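Local coordinates for inorganic pyrophosphatase (Anaplasma phagocytophilum, PDB 3LD3), which probably catalyses the hydrolysis of inorganic pyrophosphate to two phosphate ions, with magnesium as its cofactor, at residues K51-E56 with W62-L67; F162-K165 with D169-V172; A129-A132 with Y138-N141; D154-F159 with G175-A180. All coordinates share one frame; numbering follows the deposited sequence. Where two conformers were deposited one is given.

Contact 1: residues K51-E56 with W62-L67. With PO4 (phosphate ion), chain C.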
# COMPACT_ATOMS: atom_id res chain seq x y z
N LYS A 51 3.87 -11.71 12.10
CA LYS A 51 5.22 -12.01 12.60
C LYS A 51 5.74 -13.26 11.92
O LYS A 51 5.43 -14.40 12.31
CB LYS A 51 5.26 -12.20 14.12
CG LYS A 51 6.72 -12.20 14.56
CD LYS A 51 7.04 -12.92 15.77
CE LYS A 51 8.42 -12.49 16.27
NZ LYS A 51 9.54 -13.34 15.78
N TYR A 52 6.52 -13.07 10.87
CA TYR A 52 7.17 -14.17 10.21
C TYR A 52 8.44 -14.57 10.96
O TYR A 52 9.04 -13.75 11.69
CB TYR A 52 7.56 -13.81 8.77
CG TYR A 52 6.44 -13.31 7.89
CD1 TYR A 52 5.58 -14.21 7.26
CD2 TYR A 52 6.25 -11.93 7.65
CE1 TYR A 52 4.53 -13.78 6.46
CE2 TYR A 52 5.22 -11.48 6.83
CZ TYR A 52 4.37 -12.42 6.22
OH TYR A 52 3.34 -12.02 5.41
N GLU A 53 8.82 -15.82 10.76
CA GLU A 53 10.06 -16.37 11.28
C GLU A 53 10.60 -17.41 10.35
O GLU A 53 9.87 -18.29 9.92
CB GLU A 53 9.83 -17.04 12.63
CG GLU A 53 9.35 -16.08 13.72
CD GLU A 53 9.34 -16.69 15.14
OE1 GLU A 53 8.99 -15.95 16.10
OE2 GLU A 53 9.66 -17.91 15.27
N PHE A 54 11.91 -17.39 10.10
CA PHE A 54 12.54 -18.45 9.35
C PHE A 54 12.76 -19.70 10.18
O PHE A 54 13.10 -19.62 11.36
CB PHE A 54 13.88 -17.99 8.76
CG PHE A 54 13.73 -17.28 7.48
CD1 PHE A 54 13.47 -18.00 6.32
CD2 PHE A 54 13.72 -15.90 7.44
CE1 PHE A 54 13.27 -17.35 5.11
CE2 PHE A 54 13.53 -15.23 6.23
CZ PHE A 54 13.30 -15.96 5.07
N ASP A 55 12.60 -20.84 9.52
CA ASP A 55 12.93 -22.14 10.08
C ASP A 55 14.33 -22.54 9.60
O ASP A 55 14.62 -22.48 8.39
CB ASP A 55 11.91 -23.16 9.60
CG ASP A 55 11.98 -24.47 10.34
OD1 ASP A 55 12.94 -25.24 10.09
OD2 ASP A 55 11.05 -24.75 11.14
N GLU A 56 15.19 -22.91 10.54
CA GLU A 56 16.56 -23.36 10.25
C GLU A 56 16.56 -24.71 9.51
O GLU A 56 17.35 -24.93 8.59
CB GLU A 56 17.37 -23.48 11.54
N TRP A 62 7.87 -18.88 7.92
CA TRP A 62 6.61 -19.26 8.50
C TRP A 62 5.94 -18.06 9.12
O TRP A 62 6.60 -17.16 9.59
CB TRP A 62 6.87 -20.27 9.65
CG TRP A 62 7.22 -21.64 9.17
CD1 TRP A 62 8.44 -22.06 8.71
CD2 TRP A 62 6.37 -22.77 9.14
NE1 TRP A 62 8.37 -23.38 8.37
CE2 TRP A 62 7.11 -23.84 8.62
CE3 TRP A 62 5.04 -22.98 9.49
CZ2 TRP A 62 6.58 -25.11 8.47
CZ3 TRP A 62 4.50 -24.23 9.30
CH2 TRP A 62 5.28 -25.29 8.81
N VAL A 63 4.61 -18.08 9.17
CA VAL A 63 3.90 -17.18 10.02
C VAL A 63 3.95 -17.78 11.44
O VAL A 63 3.28 -18.78 11.71
CB VAL A 63 2.44 -17.04 9.58
CG1 VAL A 63 1.71 -16.07 10.50
CG2 VAL A 63 2.38 -16.53 8.09
N ASP A 64 4.66 -17.13 12.34
CA ASP A 64 4.68 -17.56 13.73
C ASP A 64 3.35 -17.20 14.37
O ASP A 64 2.70 -18.05 14.99
CB ASP A 64 5.81 -16.92 14.50
CG ASP A 64 5.76 -17.30 15.98
OD1 ASP A 64 5.86 -18.50 16.29
OD2 ASP A 64 5.54 -16.39 16.81
N ARG A 65 2.95 -15.95 14.22
CA ARG A 65 1.66 -15.49 14.70
C ARG A 65 1.26 -14.16 14.07
O ARG A 65 2.09 -13.48 13.46
CB ARG A 65 1.71 -15.31 16.23
CG ARG A 65 2.52 -14.14 16.72
CD ARG A 65 2.70 -14.21 18.25
NE ARG A 65 3.49 -13.12 18.82
CZ ARG A 65 4.81 -13.05 18.90
NH1 ARG A 65 5.57 -13.98 18.33
NH2 ARG A 65 5.39 -12.02 19.49
N PHE A 66 0.01 -13.80 14.24
CA PHE A 66 -0.40 -12.43 14.09
C PHE A 66 -0.35 -11.80 15.49
O PHE A 66 -0.83 -12.42 16.47
CB PHE A 66 -1.80 -12.35 13.49
CG PHE A 66 -1.92 -12.97 12.10
CD1 PHE A 66 -2.01 -12.17 10.96
CD2 PHE A 66 -1.96 -14.35 11.93
CE1 PHE A 66 -2.11 -12.74 9.70
CE2 PHE A 66 -2.06 -14.92 10.68
CZ PHE A 66 -2.13 -14.09 9.55
N LEU A 67 0.25 -10.64 15.64
CA LEU A 67 0.33 -10.05 16.99
C LEU A 67 -1.10 -9.80 17.46
O LEU A 67 -1.92 -9.28 16.72
CB LEU A 67 1.09 -8.72 16.99
CG LEU A 67 2.53 -8.64 16.47
CD1 LEU A 67 3.14 -7.25 16.70
CD2 LEU A 67 3.34 -9.76 17.15
P PO4 C . 9.40 -13.11 19.79
O1 PO4 C . 9.89 -13.35 21.19
O2 PO4 C . 8.44 -14.20 19.35
O3 PO4 C . 8.65 -11.79 19.69
O4 PO4 C . 10.62 -13.06 18.87

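Contact 2: residues F162-K165 with D169-V172. With PO4 (phosphate ion), chain C.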
# COMPACT_ATOMS: atom_id res chain seq x y z
N PHE A 162 5.09 -3.91 25.79
CA PHE A 162 3.63 -4.06 25.74
C PHE A 162 3.07 -4.97 24.66
O PHE A 162 1.90 -5.41 24.75
CB PHE A 162 2.95 -2.67 25.70
CG PHE A 162 3.27 -1.81 26.89
CD1 PHE A 162 2.91 -2.23 28.18
CD2 PHE A 162 3.94 -0.60 26.76
CE1 PHE A 162 3.24 -1.45 29.28
CE2 PHE A 162 4.27 0.18 27.86
CZ PHE A 162 3.93 -0.25 29.12
N TYR A 163 3.86 -5.30 23.65
CA TYR A 163 3.32 -6.08 22.53
C TYR A 163 2.89 -7.49 22.85
O TYR A 163 2.08 -8.06 22.11
CB TYR A 163 4.26 -6.09 21.31
CG TYR A 163 5.41 -7.06 21.30
CD1 TYR A 163 5.62 -7.88 20.20
CD2 TYR A 163 6.29 -7.15 22.36
CE1 TYR A 163 6.74 -8.73 20.14
CE2 TYR A 163 7.39 -8.01 22.32
CZ TYR A 163 7.60 -8.78 21.19
OH TYR A 163 8.72 -9.60 21.14
N LYS A 164 3.43 -8.04 23.94
CA LYS A 164 3.09 -9.38 24.39
C LYS A 164 2.11 -9.40 25.58
O LYS A 164 1.83 -10.48 26.11
CB LYS A 164 4.36 -10.14 24.80
CG LYS A 164 5.15 -10.71 23.63
CD LYS A 164 6.53 -11.21 24.09
CE LYS A 164 7.18 -12.08 23.03
NZ LYS A 164 8.57 -12.49 23.40
N LYS A 165 1.55 -8.25 25.95
CA LYS A 165 0.70 -8.18 27.14
C LYS A 165 -0.54 -9.06 27.06
O LYS A 165 -1.09 -9.43 28.11
CB LYS A 165 0.27 -6.74 27.41
CG LYS A 165 1.31 -5.92 28.11
CD LYS A 165 1.41 -6.23 29.60
CE LYS A 165 2.64 -5.62 30.18
NZ LYS A 165 2.79 -5.84 31.65
N ASP A 169 1.30 -16.19 28.96
CA ASP A 169 2.49 -16.96 29.38
C ASP A 169 3.79 -16.35 28.91
O ASP A 169 4.87 -16.91 29.14
CB ASP A 169 2.37 -18.40 28.90
CG ASP A 169 1.40 -19.22 29.73
OD1 ASP A 169 0.66 -18.66 30.57
OD2 ASP A 169 1.39 -20.45 29.54
N LYS A 170 3.70 -15.22 28.22
CA LYS A 170 4.84 -14.43 27.84
C LYS A 170 4.95 -13.22 28.77
O LYS A 170 3.98 -12.84 29.43
CB LYS A 170 4.71 -14.00 26.39
CG LYS A 170 4.61 -15.18 25.43
CD LYS A 170 4.50 -14.73 24.01
CE LYS A 170 4.08 -15.85 23.09
NZ LYS A 170 4.28 -15.49 21.65
N PHE A 171 6.14 -12.65 28.85
CA PHE A 171 6.35 -11.42 29.60
C PHE A 171 7.67 -10.85 29.14
O PHE A 171 8.54 -11.60 28.68
CB PHE A 171 6.41 -11.68 31.12
CG PHE A 171 7.56 -12.52 31.54
CD1 PHE A 171 8.79 -11.94 31.85
CD2 PHE A 171 7.44 -13.91 31.58
CE1 PHE A 171 9.87 -12.71 32.22
CE2 PHE A 171 8.52 -14.70 31.95
CZ PHE A 171 9.74 -14.09 32.27
N VAL A 172 7.79 -9.54 29.24
CA VAL A 172 9.01 -8.84 28.92
C VAL A 172 9.31 -7.79 29.99
O VAL A 172 8.47 -6.97 30.34
CB VAL A 172 8.92 -8.16 27.57
CG1 VAL A 172 10.29 -7.55 27.20
CG2 VAL A 172 8.45 -9.16 26.49
P PO4 C . 9.40 -13.11 19.79
O1 PO4 C . 9.89 -13.35 21.19
O2 PO4 C . 8.44 -14.20 19.35
O3 PO4 C . 8.65 -11.79 19.69
O4 PO4 C . 10.62 -13.06 18.87
O HOH W 1 2.36 -11.06 28.59

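Contact 3: residues A129-A132 with Y138-N141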
# COMPACT_ATOMS: atom_id res chain seq x y z
N ALA A 129 20.35 -1.36 14.69
CA ALA A 129 21.33 -1.12 13.62
C ALA A 129 20.77 -0.18 12.54
O ALA A 129 19.54 0.02 12.42
CB ALA A 129 21.78 -2.46 12.98
N VAL A 130 21.68 0.38 11.75
CA VAL A 130 21.33 1.17 10.58
C VAL A 130 22.03 0.53 9.39
O VAL A 130 22.98 -0.25 9.58
CB VAL A 130 21.69 2.65 10.72
CG1 VAL A 130 20.90 3.33 11.91
CG2 VAL A 130 23.20 2.87 10.93
N PRO A 131 21.59 0.82 8.16
CA PRO A 131 22.30 0.24 7.01
C PRO A 131 23.77 0.64 6.98
O PRO A 131 24.12 1.75 7.41
CB PRO A 131 21.56 0.83 5.82
CG PRO A 131 20.21 1.16 6.34
CD PRO A 131 20.46 1.65 7.72
N ALA A 132 24.62 -0.26 6.52
CA ALA A 132 26.00 0.08 6.20
C ALA A 132 26.03 1.26 5.23
O ALA A 132 25.15 1.44 4.41
CB ALA A 132 26.72 -1.12 5.59
N TYR A 138 22.53 7.92 4.31
CA TYR A 138 21.64 8.71 5.17
C TYR A 138 21.97 8.66 6.67
O TYR A 138 21.90 9.69 7.36
CB TYR A 138 20.20 8.25 4.98
CG TYR A 138 19.16 9.14 5.63
CD1 TYR A 138 18.68 10.26 4.96
CD2 TYR A 138 18.61 8.82 6.87
CE1 TYR A 138 17.69 11.08 5.54
CE2 TYR A 138 17.65 9.65 7.46
CZ TYR A 138 17.18 10.76 6.78
OH TYR A 138 16.21 11.60 7.32
N TYR A 139 22.34 7.48 7.17
CA TYR A 139 22.57 7.28 8.60
C TYR A 139 24.04 7.37 8.97
O TYR A 139 24.43 6.89 10.03
CB TYR A 139 22.02 5.92 9.04
CG TYR A 139 20.52 5.78 8.77
CD1 TYR A 139 19.59 6.22 9.70
CD2 TYR A 139 20.06 5.22 7.60
CE1 TYR A 139 18.23 6.10 9.45
CE2 TYR A 139 18.69 5.09 7.35
CZ TYR A 139 17.80 5.53 8.27
OH TYR A 139 16.44 5.42 8.04
N GLY A 140 24.83 7.99 8.12
CA GLY A 140 26.27 8.12 8.35
C GLY A 140 26.71 8.72 9.66
O GLY A 140 27.77 8.37 10.17
N ASN A 141 25.93 9.66 10.17
CA ASN A 141 26.26 10.33 11.43
C ASN A 141 25.53 9.70 12.61
O ASN A 141 25.59 10.25 13.71
CB ASN A 141 25.99 11.84 11.34
CG ASN A 141 26.99 12.57 10.46
OD1 ASN A 141 28.16 12.18 10.38
ND2 ASN A 141 26.57 13.68 9.84

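Contact 4: residues D154-F159 with G175-A180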
# COMPACT_ATOMS: atom_id res chain seq x y z
N ASP A 154 12.37 5.42 22.85
CA ASP A 154 11.31 5.11 23.78
C ASP A 154 10.17 4.30 23.13
O ASP A 154 9.59 3.45 23.78
CB ASP A 154 10.76 6.39 24.42
CG ASP A 154 11.74 7.03 25.41
OD1 ASP A 154 12.78 6.41 25.80
OD2 ASP A 154 11.48 8.18 25.80
N SER A 155 9.84 4.57 21.86
CA SER A 155 8.85 3.74 21.13
C SER A 155 9.31 2.29 21.04
O SER A 155 8.49 1.36 21.14
CB SER A 155 8.52 4.31 19.72
OG SER A 155 9.47 3.91 18.73
N ILE A 156 10.61 2.07 20.85
CA ILE A 156 11.11 0.70 20.80
C ILE A 156 10.97 0.02 22.16
O ILE A 156 10.48 -1.11 22.22
CB ILE A 156 12.57 0.63 20.31
CG1 ILE A 156 12.65 1.15 18.87
CG2 ILE A 156 13.12 -0.77 20.43
CD1 ILE A 156 14.14 1.30 18.38
N SER A 157 11.40 0.69 23.23
CA SER A 157 11.24 0.16 24.59
C SER A 157 9.76 -0.14 24.88
O SER A 157 9.42 -1.19 25.43
CB SER A 157 11.78 1.14 25.65
OG SER A 157 13.16 1.43 25.49
N HIS A 158 8.90 0.80 24.51
CA HIS A 158 7.46 0.67 24.70
C HIS A 158 6.91 -0.56 23.94
O HIS A 158 6.11 -1.37 24.47
CB HIS A 158 6.79 1.99 24.29
CG HIS A 158 5.31 1.99 24.37
ND1 HIS A 158 4.52 1.37 23.43
CD2 HIS A 158 4.46 2.52 25.29
CE1 HIS A 158 3.25 1.53 23.75
NE2 HIS A 158 3.19 2.21 24.90
N PHE A 159 7.34 -0.72 22.69
CA PHE A 159 6.91 -1.86 21.88
C PHE A 159 7.19 -3.19 22.59
O PHE A 159 6.33 -4.04 22.70
CB PHE A 159 7.56 -1.81 20.48
CG PHE A 159 7.21 -2.99 19.61
CD1 PHE A 159 6.03 -3.01 18.87
CD2 PHE A 159 8.04 -4.11 19.57
CE1 PHE A 159 5.68 -4.13 18.08
CE2 PHE A 159 7.69 -5.23 18.79
CZ PHE A 159 6.52 -5.23 18.04
N GLY A 175 15.05 -3.46 30.02
CA GLY A 175 16.12 -2.76 30.72
C GLY A 175 16.57 -1.49 30.03
O GLY A 175 15.75 -0.73 29.51
N CYS A 176 17.87 -1.25 30.01
CA CYS A 176 18.39 -0.01 29.47
C CYS A 176 19.05 -0.23 28.11
O CYS A 176 19.37 -1.35 27.76
CB CYS A 176 19.40 0.59 30.43
SG CYS A 176 18.62 1.03 31.97
N TRP A 177 19.23 0.87 27.39
CA TRP A 177 20.03 0.88 26.17
C TRP A 177 21.51 0.83 26.54
O TRP A 177 21.94 1.45 27.55
CB TRP A 177 19.75 2.16 25.40
CG TRP A 177 18.42 2.16 24.71
CD1 TRP A 177 17.26 2.75 25.13
CD2 TRP A 177 18.13 1.58 23.44
NE1 TRP A 177 16.26 2.53 24.22
CE2 TRP A 177 16.76 1.82 23.17
CE3 TRP A 177 18.89 0.86 22.52
CZ2 TRP A 177 16.14 1.36 22.02
CZ3 TRP A 177 18.27 0.41 21.36
CH2 TRP A 177 16.91 0.68 21.12
N GLN A 178 22.28 0.10 25.76
CA GLN A 178 23.75 0.16 25.80
C GLN A 178 24.27 0.53 24.43
O GLN A 178 23.55 0.41 23.43
CB GLN A 178 24.32 -1.16 26.26
CG GLN A 178 23.72 -1.59 27.60
CD GLN A 178 24.35 -2.84 28.17
OE1 GLN A 178 24.96 -3.64 27.45
NE2 GLN A 178 24.19 -3.03 29.48
N ASP A 179 25.52 1.00 24.41
CA ASP A 179 26.07 1.71 23.26
C ASP A 179 26.51 0.74 22.15
O ASP A 179 26.41 -0.48 22.29
CB ASP A 179 27.21 2.67 23.67
CG ASP A 179 28.39 1.96 24.31
OD1 ASP A 179 28.52 0.71 24.22
OD2 ASP A 179 29.26 2.68 24.89
N ALA A 180 26.97 1.30 21.04
CA ALA A 180 27.40 0.48 19.90
C ALA A 180 28.50 -0.53 20.27
O ALA A 180 28.47 -1.69 19.85
CB ALA A 180 27.84 1.36 18.75
O HOH W 2 14.05 3.87 25.73
O HOH W 3 14.22 1.15 28.19

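Contact 1: residues K51-E56 with W62-L67
A classic beta bulge breaks the hairpin register where Lys-51 faces both Asp-64 and Arg-65. Lys-51 O accepts a bond of 2.8 Å from Asp-64 N and a weak one of 3.5 Å from Arg-65 N, while Lys-51 N bonds Arg-65 O. Further along, Glu-53 and Trp-62 form a regular antiparallel hydrogen-bonded pair. The extra residue brings Asp-64 beside Glu-53, where their carboxylates stack with planes 9° apart and Glu-53 OE1 lies 3.5 Å from Asp-64 OD2. Two cations probably offset this like-charged pair. Bent at its last torsion (chi4 -93°), Lys-51 carries NZ to 2.7 Å from Glu-53 OE1; Arg-65 NH1 meets Asp-64 OD2 at 2.8 Å in the guanidinium plane. The same guanidinium takes the phosphate ion through NH1 to O2 (3.1 Å) and through NH2 to O3, the latter bond almost straight at 178°, and its NE pairs with Glu-167. On the other face, Tyr-52 CE1 rests on Val-63 CG2 at 3.9 Å, and Tyr-52 OH bonds Met-102 N of the second subunit. The phosphate probably came from the crystallisation liquor, yet Lys-51 and Arg-65 are predicted substrate ligands: the two acids hold both cations in position, consistent with a site that receives a phosphoryl group of pyrophosphate.

Contact 2: residues F162-K165 with D169-V172
Lys-164 lays its methylene chain across Lys-170 and Val-172 in an apolar loop-to-loop contact, within the connection that leads from helix 150-162 to strand 172-179. No direct hydrogen bond joins the two segments. Lys-164 CD touches Val-172 CG2 at 3.7 Å, and its CE lies 3.9 Å from Lys-170 CD; both crossings are close to a right angle. A water sits between Lys-164 O and Lys-170 O, near enough to bridge the two carbonyls. Residues 162-165 make a type I beta turn, closed by Lys-165 N to Phe-162 O at 3.1 Å. The turn sets Tyr-163 and Lys-164 side by side, with Lys-164 CG 3.7 Å above one face of the tyrosine ring, toward its rim. Because Lys-164 is extended beyond CG, its NZ arrives at phosphate O1 (2.7 Å) and also pairs with Glu-120. With CG placed between its backbone N and carbonyl carbon (chi1 82°), Tyr-163 turns its ring toward the phosphate, and the hydroxyl donates to phosphate O3 at 2.6 Å, an oxygen lying near the ring plane. Tyr-163 is a predicted substrate ligand, so the turn probably supplies part of the pyrophosphate pocket. Lys-170 turns its own ammonium to Glu-167. Around the contact, Tyr-163 and Lys-170 lean on Arg-65 of strand 61-66, Val-172 packs on Met-117 and Asp-119 of strand 106-119, and at the end of helix 150-162 the ring of Phe-162 stacks on Phe-162 of the third subunit.

Contact 3: residues A129-A132 with Y138-N141
Tyr-139 is pressed tightly against Val-130 and Pro-131, whereas Gly-140 and Asn-141, which follow it, take no part and are more exposed. In the close part everything is apolar. Val-130 CB meets Tyr-139 CB at 3.7 Å, and the two methyls divide the work: CG2 lies 3.8 Å from Tyr-139 CB, while CG1 reaches the ring at CD1, 3.9 Å away. That reach follows from a first torsion that sets CG1 anti to the carbonyl carbon (chi1 -62°). Pro-131 takes the other ortho position, its CD 3.6 Å from Tyr-139 CD2. Valine and proline thus approach from one side of the tyrosine plane, each obliquely. Tyr-138 covers the face on the other side of that plane, with CD2 3.6 Å above the centre of the Tyr-139 ring. All three residues that touch across the segments are buried and no hydrogen bond links them. On the loose side, Gly-140 is partly exposed and Asn-141 exposed. Two other subunits adjoin the contact: Tyr-138 packs on Pro-149 of the fourth subunit, and Pro-131 touches Phe-66 of the fifth. Backbone bonds of Ala-129 to Leu-94 and of Val-130 to Arg-110 fix the strand within the main sheet. The contact lies away from the predicted sites: it is structural packing of a loop folded back over the end of strand 122-131, in the OB-type beta barrel characteristic of family I pyrophosphatases.

Contact 4: residues D154-F159 with G175-A180
Ile-156 and Ser-157 of helix 150-162 face the indole of Trp-177 on strand 172-179, part of the packing of a helix against the curled sheet of the OB-type barrel found in family I pyrophosphatases. Asp-154, at the start of the segment, stays clear of the tryptophan but takes part through solvent, with OD1 accepting from a water at 2.8 Å. Two residues on, Ile-156 makes the apolar touch with the indole. Its CD1 lies 3.9 Å from Trp-177 CH2, near the plane of the indole and at its edge, and CG2 is 4.0 Å from Trp-177 CZ2. With CG1 anti to the carbonyl carbon (chi1 -63°) and CG2 anti to the backbone N, both branches reach the six-membered ring, and the two side chains cross at about a right angle. Leu-115 and Leu-128 of the sheet adjoin both Ile-156 and Trp-177, while Tyr-145 meets the indole with its ring plane about 15° away. Ser-157 follows; two conformers were deposited, so its role is somewhat doubtful. In the one given, OG approaches Trp-177 NE1 without bonding it directly, joins the water held by Asp-154, and shares a second water with Gly-175 O. Beyond the contact, His-158 NE2 bonds Phe-162 O of the third subunit, and Phe-159 stacks on Tyr-163. On the strand side, the water that donates to Asp-154 OD1 lies in the indole plane and accepts from Trp-177 NE1 at 3.0 Å.

Overall arrangement
From the N terminus, contact 1 closes first, pairing strands 50-54 and 61-66 as a hairpin. Contact 3 follows in series, folding a loop onto the end of strand 122-131; it lies across the chain's centre from contact 1, their own centres about 27 Å apart. Contact 4 spans a longer loop, joining helix 150-162 to strand 172-179, and contact 2 falls wholly within that span as a smaller closure. Contacts 1 and 2, distant in sequence, meet at the shared phosphate and through Arg-65 against Tyr-163, tying the hairpin to the loop after the helix. Leu-67 touching Phe-159 connects contacts 1 and 4.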